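Local coordinates for protein IclR family transcriptional regulator (Brucella abortus, PDB 5WHM) that represses transcription as an IclR-type regulator, probably binding DNA through its helix-turn-helix domain and sensing a small molecule through its C-terminal domain, at residues C[109-112]-C[113-116]; C[189-192]-C[193-197]; C[196-199]-C[200-204]; C[243-246]-C[247-251]. All blocks are in the same frame, centred on the assembly; numbering follows the deposited sequence.

Interaction 1: C[109-112]-C[113-116]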
loop_
_atom_site.group_PDB
_atom_site.type_symbol
_atom_site.label_atom_id
_atom_site.label_comp_id
_atom_site.label_asym_id
_atom_site.label_seq_id
_atom_site.Cartn_x
_atom_site.Cartn_y
_atom_site.Cartn_z
ATOM N N GLN C 109 -18.300 -12.792 0.940
ATOM C CA GLN C 109 -18.102 -13.874 1.897
ATOM C C GLN C 109 -19.115 -14.995 1.678
ATOM O O GLN C 109 -18.747 -16.177 1.675
ATOM C CB GLN C 109 -18.181 -13.325 3.321
ATOM C CG GLN C 109 -17.871 -14.347 4.407
ATOM C CD GLN C 109 -16.430 -14.806 4.368
ATOM O OE1 GLN C 109 -15.528 -14.048 4.690
ATOM N NE2 GLN C 109 -16.211 -16.052 3.972
ATOM N N VAL C 110 -20.388 -14.645 1.452
ATOM C CA VAL C 110 -21.422 -15.643 1.170
ATOM C C VAL C 110 -21.065 -16.465 -0.065
ATOM O O VAL C 110 -21.201 -17.694 -0.072
ATOM C CB VAL C 110 -22.795 -14.955 1.016
ATOM C CG1 VAL C 110 -23.856 -15.942 0.485
ATOM C CG2 VAL C 110 -23.231 -14.342 2.344
ATOM N N LEU C 111 -20.605 -15.806 -1.130
ATOM C CA LEU C 111 -20.250 -16.546 -2.337
ATOM C C LEU C 111 -19.014 -17.405 -2.113
ATOM O O LEU C 111 -18.978 -18.575 -2.518
ATOM C CB LEU C 111 -20.031 -15.592 -3.503
ATOM C CG LEU C 111 -19.607 -16.308 -4.797
ATOM C CD1 LEU C 111 -20.648 -17.396 -5.218
ATOM C CD2 LEU C 111 -19.370 -15.334 -5.911
ATOM N N ALA C 112 -17.981 -16.831 -1.473
ATOM C CA ALA C 112 -16.774 -17.591 -1.157
ATOM C C ALA C 112 -17.092 -18.816 -0.295
ATOM O O ALA C 112 -16.538 -19.893 -0.527
ATOM C CB ALA C 112 -15.737 -16.686 -0.463
ATOM N N ASP C 113 -17.971 -18.669 0.709
ATOM C CA ASP C 113 -18.335 -19.804 1.554
ATOM C C ASP C 113 -19.060 -20.864 0.738
ATOM O O ASP C 113 -18.755 -22.056 0.840
ATOM C CB ASP C 113 -19.225 -19.367 2.724
ATOM C CG ASP C 113 -18.476 -18.538 3.784
ATOM O OD1 ASP C 113 -17.215 -18.444 3.763
ATOM O OD2 ASP C 113 -19.187 -17.959 4.639
ATOM N N TYR C 114 -20.026 -20.440 -0.084
ATOM C CA TYR C 114 -20.750 -21.383 -0.930
ATOM C C TYR C 114 -19.820 -22.099 -1.899
ATOM O O TYR C 114 -19.933 -23.316 -2.097
ATOM C CB TYR C 114 -21.848 -20.676 -1.714
ATOM C CG TYR C 114 -22.405 -21.588 -2.782
ATOM C CD1 TYR C 114 -23.243 -22.650 -2.439
ATOM C CD2 TYR C 114 -22.046 -21.433 -4.121
ATOM C CE1 TYR C 114 -23.742 -23.513 -3.411
ATOM C CE2 TYR C 114 -22.536 -22.301 -5.101
ATOM C CZ TYR C 114 -23.384 -23.328 -4.731
ATOM O OH TYR C 114 -23.865 -24.172 -5.689
ATOM N N ALA C 115 -18.902 -21.365 -2.524
ATOM C CA ALA C 115 -18.076 -21.934 -3.580
ATOM C C ALA C 115 -16.824 -22.611 -3.053
ATOM O O ALA C 115 -16.109 -23.248 -3.846
ATOM C CB ALA C 115 -17.664 -20.847 -4.584
ATOM N N LYS C 116 -16.523 -22.442 -1.760
ATOM C CA LYS C 116 -15.271 -22.894 -1.145
ATOM C C LYS C 116 -14.061 -22.400 -1.936
ATOM O O LYS C 116 -13.095 -23.125 -2.172
ATOM C CB LYS C 116 -15.259 -24.421 -0.980
ATOM C CG LYS C 116 -16.493 -24.953 -0.255
ATOM C CD LYS C 116 -16.313 -26.394 0.197
ATOM C CE LYS C 116 -17.499 -26.865 1.033
ATOM N NZ LYS C 116 -17.764 -25.943 2.178
#
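Gln109 and Asp113 meet one helical turn apart at the end of helix 101-115, and their contact illustrates how an i to i+4 pair can be tied twice. The backbone supplies one bond, Asp113 N to Gln109 O (2.8 Å). The side chains supply the other, from Gln109 NE2 to Asp113 OD1 at 2.6 Å, short but bent, with an N-H...O angle of 132°. The acceptor lies close to the amide plane, whereas the donor reaches the carboxylate from above its plane. Gln109 achieves this by setting CG opposite its own N (chi1 -175°) and then bending at chi2, which swings the amide forward along the helix toward Asp113. Both groups have further partners in the loop after strand 128-135: NE2 also bonds Gln136 O, and OD1 also accepts from Glu138 N, so the pair stitches the helix to that loop.

In the GAF-like C-terminal domain of IclR regulators this helix packs beside the antiparallel sheet. Its tight face is apolar: Leu111 and Ala112 press on Val119, and Ala115 on Ile251 of helix 244-265. The small CB of Ala115 sits 3.3 Å from Leu111 O, on the turn closed by the bond from Ala115 N to that oxygen (2.8 Å).

The other flank is looser, with Val110 and Tyr114 exposed. Leu111 CD1, at the border of the two sides, comes to 4.4 Å from Tyr114 CD2, while the phenol hydrogen-bonds Asp250 OD2 through OH and makes a cation-pi contact with Arg254. The helix ends at Ala115; Lys116 follows with a positive phi and an exposed side chain.

Interaction 2: C[189-192]-C[193-197]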
loop_
_atom_site.group_PDB
_atom_site.type_symbol
_atom_site.label_atom_id
_atom_site.label_comp_id
_atom_site.label_asym_id
_atom_site.label_seq_id
_atom_site.Cartn_x
_atom_site.Cartn_y
_atom_site.Cartn_z
ATOM N N ILE C 189 -2.963 -14.895 -27.738
ATOM C CA ILE C 189 -3.624 -14.046 -26.755
ATOM C C ILE C 189 -4.941 -13.517 -27.304
ATOM O O ILE C 189 -5.950 -13.456 -26.589
ATOM C CB ILE C 189 -2.669 -12.910 -26.342
ATOM C CG1 ILE C 189 -1.502 -13.469 -25.530
ATOM C CG2 ILE C 189 -3.399 -11.799 -25.591
ATOM C CD1 ILE C 189 -0.295 -12.566 -25.515
ATOM N N ARG C 190 -4.953 -13.146 -28.589
ATOM C CA ARG C 190 -6.162 -12.634 -29.228
ATOM C C ARG C 190 -7.286 -13.659 -29.182
ATOM O O ARG C 190 -8.427 -13.325 -28.846
ATOM C CB ARG C 190 -5.856 -12.231 -30.679
ATOM C CG ARG C 190 -7.062 -11.765 -31.521
ATOM C CD ARG C 190 -7.391 -10.275 -31.330
ATOM N NE ARG C 190 -8.553 -10.058 -30.464
ATOM C CZ ARG C 190 -9.157 -8.883 -30.288
ATOM N NH1 ARG C 190 -10.210 -8.791 -29.482
ATOM N NH2 ARG C 190 -8.712 -7.802 -30.921
ATOM N N LYS C 191 -6.983 -14.919 -29.516
ATOM C CA LYS C 191 -8.029 -15.937 -29.569
ATOM C C LYS C 191 -8.665 -16.143 -28.200
ATOM O O LYS C 191 -9.896 -16.161 -28.072
ATOM C CB LYS C 191 -7.471 -17.255 -30.106
ATOM C CG LYS C 191 -8.552 -18.339 -30.306
ATOM C CD LYS C 191 -8.526 -18.925 -31.714
ATOM C CE LYS C 191 -7.826 -20.278 -31.748
ATOM N NZ LYS C 191 -7.692 -20.811 -33.132
ATOM N N GLY C 192 -7.839 -16.296 -27.158
ATOM C CA GLY C 192 -8.383 -16.461 -25.821
ATOM C C GLY C 192 -9.206 -15.270 -25.373
ATOM O O GLY C 192 -10.216 -15.429 -24.682
ATOM N N LEU C 193 -8.794 -14.067 -25.773
ATOM C CA LEU C 193 -9.535 -12.861 -25.431
ATOM C C LEU C 193 -10.861 -12.790 -26.186
ATOM O O LEU C 193 -11.895 -12.443 -25.601
ATOM C CB LEU C 193 -8.659 -11.645 -25.725
ATOM C CG LEU C 193 -9.068 -10.289 -25.187
ATOM C CD1 LEU C 193 -9.221 -10.334 -23.658
ATOM C CD2 LEU C 193 -8.012 -9.304 -25.608
ATOM N N ASP C 194 -10.853 -13.121 -27.483
ATOM C CA ASP C 194 -12.091 -13.111 -28.262
ATOM C C ASP C 194 -13.112 -14.097 -27.713
ATOM O O ASP C 194 -14.317 -13.827 -27.743
ATOM C CB ASP C 194 -11.804 -13.423 -29.735
ATOM C CG ASP C 194 -11.340 -12.202 -30.518
ATOM O OD1 ASP C 194 -11.539 -11.067 -30.026
ATOM O OD2 ASP C 194 -10.790 -12.378 -31.634
ATOM N N ARG C 195 -12.655 -15.258 -27.233
ATOM C CA ARG C 195 -13.561 -16.167 -26.534
ATOM C C ARG C 195 -14.196 -15.496 -25.325
ATOM O O ARG C 195 -15.404 -15.632 -25.091
ATOM C CB ARG C 195 -12.825 -17.435 -26.101
ATOM C CG ARG C 195 -12.899 -18.571 -27.093
ATOM C CD ARG C 195 -12.380 -19.867 -26.476
ATOM N NE ARG C 195 -11.021 -19.699 -25.968
ATOM C CZ ARG C 195 -9.927 -19.907 -26.695
ATOM N NH1 ARG C 195 -10.043 -20.300 -27.959
ATOM N NH2 ARG C 195 -8.722 -19.727 -26.162
ATOM N N ALA C 196 -13.389 -14.774 -24.530
ATOM C CA ALA C 196 -13.902 -14.140 -23.322
ATOM C C ALA C 196 -14.881 -13.026 -23.669
ATOM O O ALA C 196 -15.954 -12.912 -23.056
ATOM C CB ALA C 196 -12.741 -13.600 -22.472
ATOM N N LEU C 197 -14.531 -12.204 -24.658
ATOM C CA LEU C 197 -15.424 -11.120 -25.047
ATOM C C LEU C 197 -16.749 -11.672 -25.525
ATOM O O LEU C 197 -17.807 -11.094 -25.259
ATOM C CB LEU C 197 -14.765 -10.243 -26.122
ATOM C CG LEU C 197 -13.461 -9.526 -25.719
ATOM C CD1 LEU C 197 -12.831 -8.798 -26.920
ATOM C CD2 LEU C 197 -13.642 -8.554 -24.550
HETATM O O HOH W 1 -10.616 -18.015 -23.649
#
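Arg190 and Asp194 form a salt bridge one turn apart on helix 186-203, an i to i+4 pairing with the arginine on the N-terminal side. Followed outward from CB, Arg190 first places CG opposite its backbone N (chi1 176°), then bends at chi2 and chi3 to curl past the carboxylate. CG passes 3.8 Å from Asp194 OD2, and CD keeps to the same oxygen. NE is almost equally far from both oxygens, 3.2 Å from Asp194 OD1. At the tip, NH1 comes to 2.7 Å from Asp194 OD1, but the N-H...O angle of 120° makes this a weak hydrogen bond, so charge attraction probably carries much of the pairing. At the guanidinium edge, Leu197 CD1 lies 3.7 Å from NH1.

On another flank, Arg195 folds back over the preceding turn, with Lys191 O over one face of its guanidinium. Arg195 NH2 lies 3.3 Å from Gly192 CA. A water bridges the two residues, donating to Gly192 O and accepting from Arg195 NE.

The inner side of the helix packs on two others: Leu193 rests on Leu163 of helix 157-165 and, with Arg190, on Leu175 of helix 168-181, while Leu197 touches Ala164.

Interaction 3: C[196-199]-C[200-204]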
loop_
_atom_site.group_PDB
_atom_site.type_symbol
_atom_site.label_atom_id
_atom_site.label_comp_id
_atom_site.label_asym_id
_atom_site.label_seq_id
_atom_site.Cartn_x
_atom_site.Cartn_y
_atom_site.Cartn_z
ATOM N N ALA C 196 -13.389 -14.774 -24.530
ATOM C CA ALA C 196 -13.902 -14.140 -23.322
ATOM C C ALA C 196 -14.881 -13.026 -23.669
ATOM O O ALA C 196 -15.954 -12.912 -23.056
ATOM C CB ALA C 196 -12.741 -13.600 -22.472
ATOM N N LEU C 197 -14.531 -12.204 -24.658
ATOM C CA LEU C 197 -15.424 -11.120 -25.047
ATOM C C LEU C 197 -16.749 -11.672 -25.525
ATOM O O LEU C 197 -17.807 -11.094 -25.259
ATOM C CB LEU C 197 -14.765 -10.243 -26.122
ATOM C CG LEU C 197 -13.461 -9.526 -25.719
ATOM C CD1 LEU C 197 -12.831 -8.798 -26.920
ATOM C CD2 LEU C 197 -13.642 -8.554 -24.550
ATOM N N ARG C 198 -16.706 -12.806 -26.234
ATOM C CA ARG C 198 -17.914 -13.471 -26.689
ATOM C C ARG C 198 -18.734 -14.000 -25.516
ATOM O O ARG C 198 -19.968 -13.868 -25.495
ATOM C CB ARG C 198 -17.519 -14.612 -27.629
ATOM C CG ARG C 198 -18.659 -15.415 -28.104
ATOM C CD ARG C 198 -19.613 -14.556 -28.907
ATOM N NE ARG C 198 -18.951 -13.812 -29.977
ATOM C CZ ARG C 198 -18.771 -14.292 -31.207
ATOM N NH1 ARG C 198 -19.195 -15.515 -31.499
ATOM N NH2 ARG C 198 -18.168 -13.564 -32.146
ATOM N N ASP C 199 -18.062 -14.654 -24.559
ATOM C CA ASP C 199 -18.723 -15.096 -23.337
ATOM C C ASP C 199 -19.372 -13.930 -22.595
ATOM O O ASP C 199 -20.464 -14.071 -22.040
ATOM C CB ASP C 199 -17.720 -15.798 -22.416
ATOM C CG ASP C 199 -17.541 -17.273 -22.760
ATOM O OD1 ASP C 199 -18.143 -17.736 -23.760
ATOM O OD2 ASP C 199 -16.820 -17.974 -22.015
ATOM N N PHE C 200 -18.715 -12.775 -22.559
ATOM C CA PHE C 200 -19.329 -11.649 -21.867
ATOM C C PHE C 200 -20.588 -11.179 -22.592
ATOM O O PHE C 200 -21.630 -10.968 -21.964
ATOM C CB PHE C 200 -18.324 -10.506 -21.692
ATOM C CG PHE C 200 -18.897 -9.334 -20.962
ATOM C CD1 PHE C 200 -19.144 -9.412 -19.592
ATOM C CD2 PHE C 200 -19.222 -8.162 -21.637
ATOM C CE1 PHE C 200 -19.707 -8.346 -18.920
ATOM C CE2 PHE C 200 -19.772 -7.074 -20.955
ATOM C CZ PHE C 200 -20.014 -7.168 -19.607
ATOM N N GLU C 201 -20.517 -11.014 -23.919
ATOM C CA GLU C 201 -21.717 -10.674 -24.683
ATOM C C GLU C 201 -22.836 -11.699 -24.470
ATOM O O GLU C 201 -24.003 -11.328 -24.290
ATOM C CB GLU C 201 -21.369 -10.555 -26.178
ATOM C CG GLU C 201 -20.416 -9.379 -26.469
ATOM C CD GLU C 201 -19.850 -9.385 -27.895
ATOM O OE1 GLU C 201 -20.145 -10.337 -28.645
ATOM O OE2 GLU C 201 -19.110 -8.433 -28.263
ATOM N N ASP C 202 -22.504 -12.989 -24.447
ATOM C CA ASP C 202 -23.572 -14.004 -24.463
ATOM C C ASP C 202 -24.142 -14.269 -23.070
ATOM O O ASP C 202 -25.360 -14.406 -22.914
ATOM C CB ASP C 202 -23.053 -15.320 -25.018
ATOM C CG ASP C 202 -22.786 -15.279 -26.491
ATOM O OD1 ASP C 202 -23.199 -14.316 -27.172
ATOM O OD2 ASP C 202 -22.165 -16.242 -26.963
ATOM N N TYR C 203 -23.263 -14.337 -22.064
ATOM C CA TYR C 203 -23.567 -14.816 -20.719
ATOM C C TYR C 203 -23.295 -13.804 -19.602
ATOM O O TYR C 203 -23.739 -14.033 -18.470
ATOM C CB TYR C 203 -22.752 -16.088 -20.418
ATOM C CG TYR C 203 -23.110 -17.306 -21.281
ATOM C CD1 TYR C 203 -24.398 -17.490 -21.745
ATOM C CD2 TYR C 203 -22.157 -18.278 -21.588
ATOM C CE1 TYR C 203 -24.754 -18.623 -22.516
ATOM C CE2 TYR C 203 -22.494 -19.413 -22.366
ATOM C CZ TYR C 203 -23.792 -19.574 -22.815
ATOM O OH TYR C 203 -24.142 -20.685 -23.584
ATOM N N GLY C 204 -22.545 -12.730 -19.854
ATOM C CA GLY C 204 -22.348 -11.732 -18.809
ATOM C C GLY C 204 -21.179 -11.954 -17.867
ATOM O O GLY C 204 -21.027 -11.188 -16.895
#
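Asp199 O receives two amides at the end of helix 186-203: Tyr203 N bonds it soundly at 2.8 Å, and Gly204 N adds a weak bond at 3.3 Å. Gly204 N has a better acceptor in Phe200 O, 2.9 Å away, so this last amide is shared between two carbonyls. The preceding turn is regular, with Phe200 N, Glu201 N and Asp202 N satisfied by Ala196 O, Leu197 O and Arg198 O.

The charged side chains are held less firmly. Arg198 bends at chi2 and chi3, which brings NE to 3.9 Å from Glu201 OE1, a long salt bridge. The guanidinium and carboxylate planes are nearly parallel, 9° apart. Asp202 meets the aliphatic part of the same arginine, OD2 lying 3.6 Å from Arg198 CD, while its charge stays farther from the guanidinium. Glu201 reaches its place with CG beside its own N, at 3.3 Å from Leu197 O.

Phe200 turns from this polar surface toward Ala164 of helix 157-165 and Cys206 of strand 206-209. The chain leaves the helix at Gly204, a glycine at the C' position with positive phi (+88°), a common way to end an alpha-helix, here leading into strand 206-209, outermost in this chain's GAF-like sheet.

Interaction 4: C[243-246]-C[247-251]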
loop_
_atom_site.group_PDB
_atom_site.type_symbol
_atom_site.label_atom_id
_atom_site.label_comp_id
_atom_site.label_asym_id
_atom_site.label_seq_id
_atom_site.Cartn_x
_atom_site.Cartn_y
_atom_site.Cartn_z
ATOM N N PRO C 243 -14.455 -26.846 -12.021
ATOM C CA PRO C 243 -14.483 -27.122 -13.461
ATOM C C PRO C 243 -15.241 -26.044 -14.222
ATOM O O PRO C 243 -16.067 -25.316 -13.665
ATOM C CB PRO C 243 -15.209 -28.473 -13.549
ATOM C CG PRO C 243 -14.995 -29.089 -12.209
ATOM C CD PRO C 243 -15.004 -27.968 -11.237
ATOM N N ARG C 244 -14.966 -25.975 -15.532
ATOM C CA ARG C 244 -15.680 -25.051 -16.416
ATOM C C ARG C 244 -17.193 -25.130 -16.216
ATOM O O ARG C 244 -17.867 -24.099 -16.074
ATOM C CB ARG C 244 -15.312 -25.354 -17.875
ATOM C CG ARG C 244 -16.295 -24.797 -18.906
ATOM C CD ARG C 244 -15.881 -25.146 -20.337
ATOM N NE ARG C 244 -14.612 -24.524 -20.733
ATOM C CZ ARG C 244 -14.490 -23.287 -21.212
ATOM N NH1 ARG C 244 -15.556 -22.506 -21.347
ATOM N NH2 ARG C 244 -13.298 -22.833 -21.572
ATOM N N GLU C 245 -17.734 -26.347 -16.149
ATOM C CA GLU C 245 -19.180 -26.522 -16.019
ATOM C C GLU C 245 -19.724 -25.901 -14.727
ATOM O O GLU C 245 -20.780 -25.252 -14.736
ATOM C CB GLU C 245 -19.527 -28.006 -16.090
ATOM C CG GLU C 245 -20.961 -28.292 -15.680
ATOM C CD GLU C 245 -21.396 -29.706 -16.026
ATOM O OE1 GLU C 245 -20.547 -30.480 -16.525
ATOM O OE2 GLU C 245 -22.579 -30.032 -15.788
ATOM N N LYS C 246 -19.030 -26.090 -13.603
ATOM C CA LYS C 246 -19.447 -25.422 -12.371
ATOM C C LYS C 246 -19.397 -23.895 -12.507
ATOM O O LYS C 246 -20.284 -23.187 -12.011
ATOM C CB LYS C 246 -18.569 -25.885 -11.211
ATOM C CG LYS C 246 -19.086 -25.479 -9.839
ATOM C CD LYS C 246 -18.295 -26.173 -8.730
ATOM C CE LYS C 246 -19.078 -26.221 -7.412
ATOM N NZ LYS C 246 -20.462 -26.759 -7.581
ATOM N N LEU C 247 -18.367 -23.359 -13.160
ATOM C CA LEU C 247 -18.290 -21.910 -13.300
ATOM C C LEU C 247 -19.383 -21.377 -14.226
ATOM O O LEU C 247 -19.977 -20.333 -13.939
ATOM C CB LEU C 247 -16.903 -21.499 -13.797
ATOM C CG LEU C 247 -15.767 -21.790 -12.807
ATOM C CD1 LEU C 247 -14.410 -21.482 -13.399
ATOM C CD2 LEU C 247 -15.942 -21.046 -11.484
ATOM N N GLU C 248 -19.667 -22.081 -15.338
ATOM C CA GLU C 248 -20.637 -21.584 -16.315
ATOM C C GLU C 248 -22.074 -21.708 -15.809
ATOM O O GLU C 248 -22.916 -20.841 -16.084
ATOM C CB GLU C 248 -20.495 -22.364 -17.641
ATOM C CG GLU C 248 -19.137 -22.175 -18.335
ATOM C CD GLU C 248 -19.038 -22.921 -19.674
ATOM O OE1 GLU C 248 -19.655 -24.013 -19.826
ATOM O OE2 GLU C 248 -18.343 -22.399 -20.576
ATOM N N ASP C 249 -22.390 -22.805 -15.124
ATOM C CA ASP C 249 -23.765 -23.096 -14.738
ATOM C C ASP C 249 -24.130 -22.591 -13.342
ATOM O O ASP C 249 -25.320 -22.411 -13.052
ATOM C CB ASP C 249 -24.005 -24.602 -14.765
ATOM C CG ASP C 249 -23.965 -25.193 -16.186
ATOM O OD1 ASP C 249 -23.726 -24.456 -17.182
ATOM O OD2 ASP C 249 -24.181 -26.416 -16.283
ATOM N N ASP C 250 -23.147 -22.405 -12.463
ATOM C CA ASP C 250 -23.427 -22.186 -11.047
ATOM C C ASP C 250 -22.720 -20.916 -10.565
ATOM O O ASP C 250 -23.372 -19.924 -10.223
ATOM C CB ASP C 250 -22.997 -23.426 -10.231
ATOM C CG ASP C 250 -23.399 -23.347 -8.738
ATOM O OD1 ASP C 250 -24.212 -22.470 -8.373
ATOM O OD2 ASP C 250 -22.917 -24.180 -7.926
ATOM N N ILE C 251 -21.393 -20.911 -10.544
ATOM C CA ILE C 251 -20.687 -19.785 -9.917
ATOM C C ILE C 251 -20.874 -18.499 -10.727
ATOM O O ILE C 251 -21.114 -17.414 -10.168
ATOM C CB ILE C 251 -19.198 -20.115 -9.723
ATOM C CG1 ILE C 251 -19.020 -21.360 -8.845
ATOM C CG2 ILE C 251 -18.451 -18.910 -9.040
ATOM C CD1 ILE C 251 -19.837 -21.339 -7.578
#
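Lys246 O is gripped by two successive backbone amides, Ile251 N at 2.9 Å and Asp250 N at 3.0 Å. The first is an i to i+5 bond and marks a pi-type turn in helix 244-265, the last helix of the GAF-like domain. The two donors approach differently: Ile251 N makes a fairly straight bond (N-H...O 165°), whereas Asp250 N comes from above the carbonyl plane and its bond is more bent. The turn before it is ordinary alpha-helix, beginning at Pro243, the N-cap residue, whose O accepts from Leu247 N.

Two salt bridges run along the outside. Lys246 and Asp250 lie side by side and point the same way, with NZ 3.6 Å from Asp250 OD2. For that carboxylate Tyr114 OH, on OD2, is the strongest polar partner, with Arg254 on OD1 and the lysine as a further, longer contact. Glu245 and Asp249 bring like charges near each other, OE2 to OD2 at 4.0 Å, which may be mildly unfavourable.

Inward, Leu247 packs on Ile209 and Val219 of the sheet, and Ile251 on Val219.

Arg244 closes the other salt bridge. Its chain is extended through CD and bends at chi3 (-65°), carrying the guanidinium over to Glu248, whose carboxylate carbon CD passes 3.4 Å from Arg244 CG. The planes stand 75° apart: NH1 donates to Glu248 OE2 at 2.9 Å from above the carboxylate, while OE2 sits at the guanidinium edge.

In the fold
Along the chain the four contacts come in numerical order, all within the C-terminal IclR domain, and each lies on a single helix or at its end. Interactions 2 and 3 are successive turns of helix 186-203, centres about 10 Å apart, sharing Ala196 and Leu197. Interaction 1 closes helix 101-115 and interaction 4 opens helix 244-265. Though far apart in sequence, these two touch, their centres about 14 Å apart, through Tyr114 with Asp250 and Ile251, and Ala115 with Ile251. Interaction 3 comes within about 5 Å of interaction 4 at nearest atoms without touching it; strand 206-209 contacts both. The contacts thus mark three helices set around one antiparallel sheet.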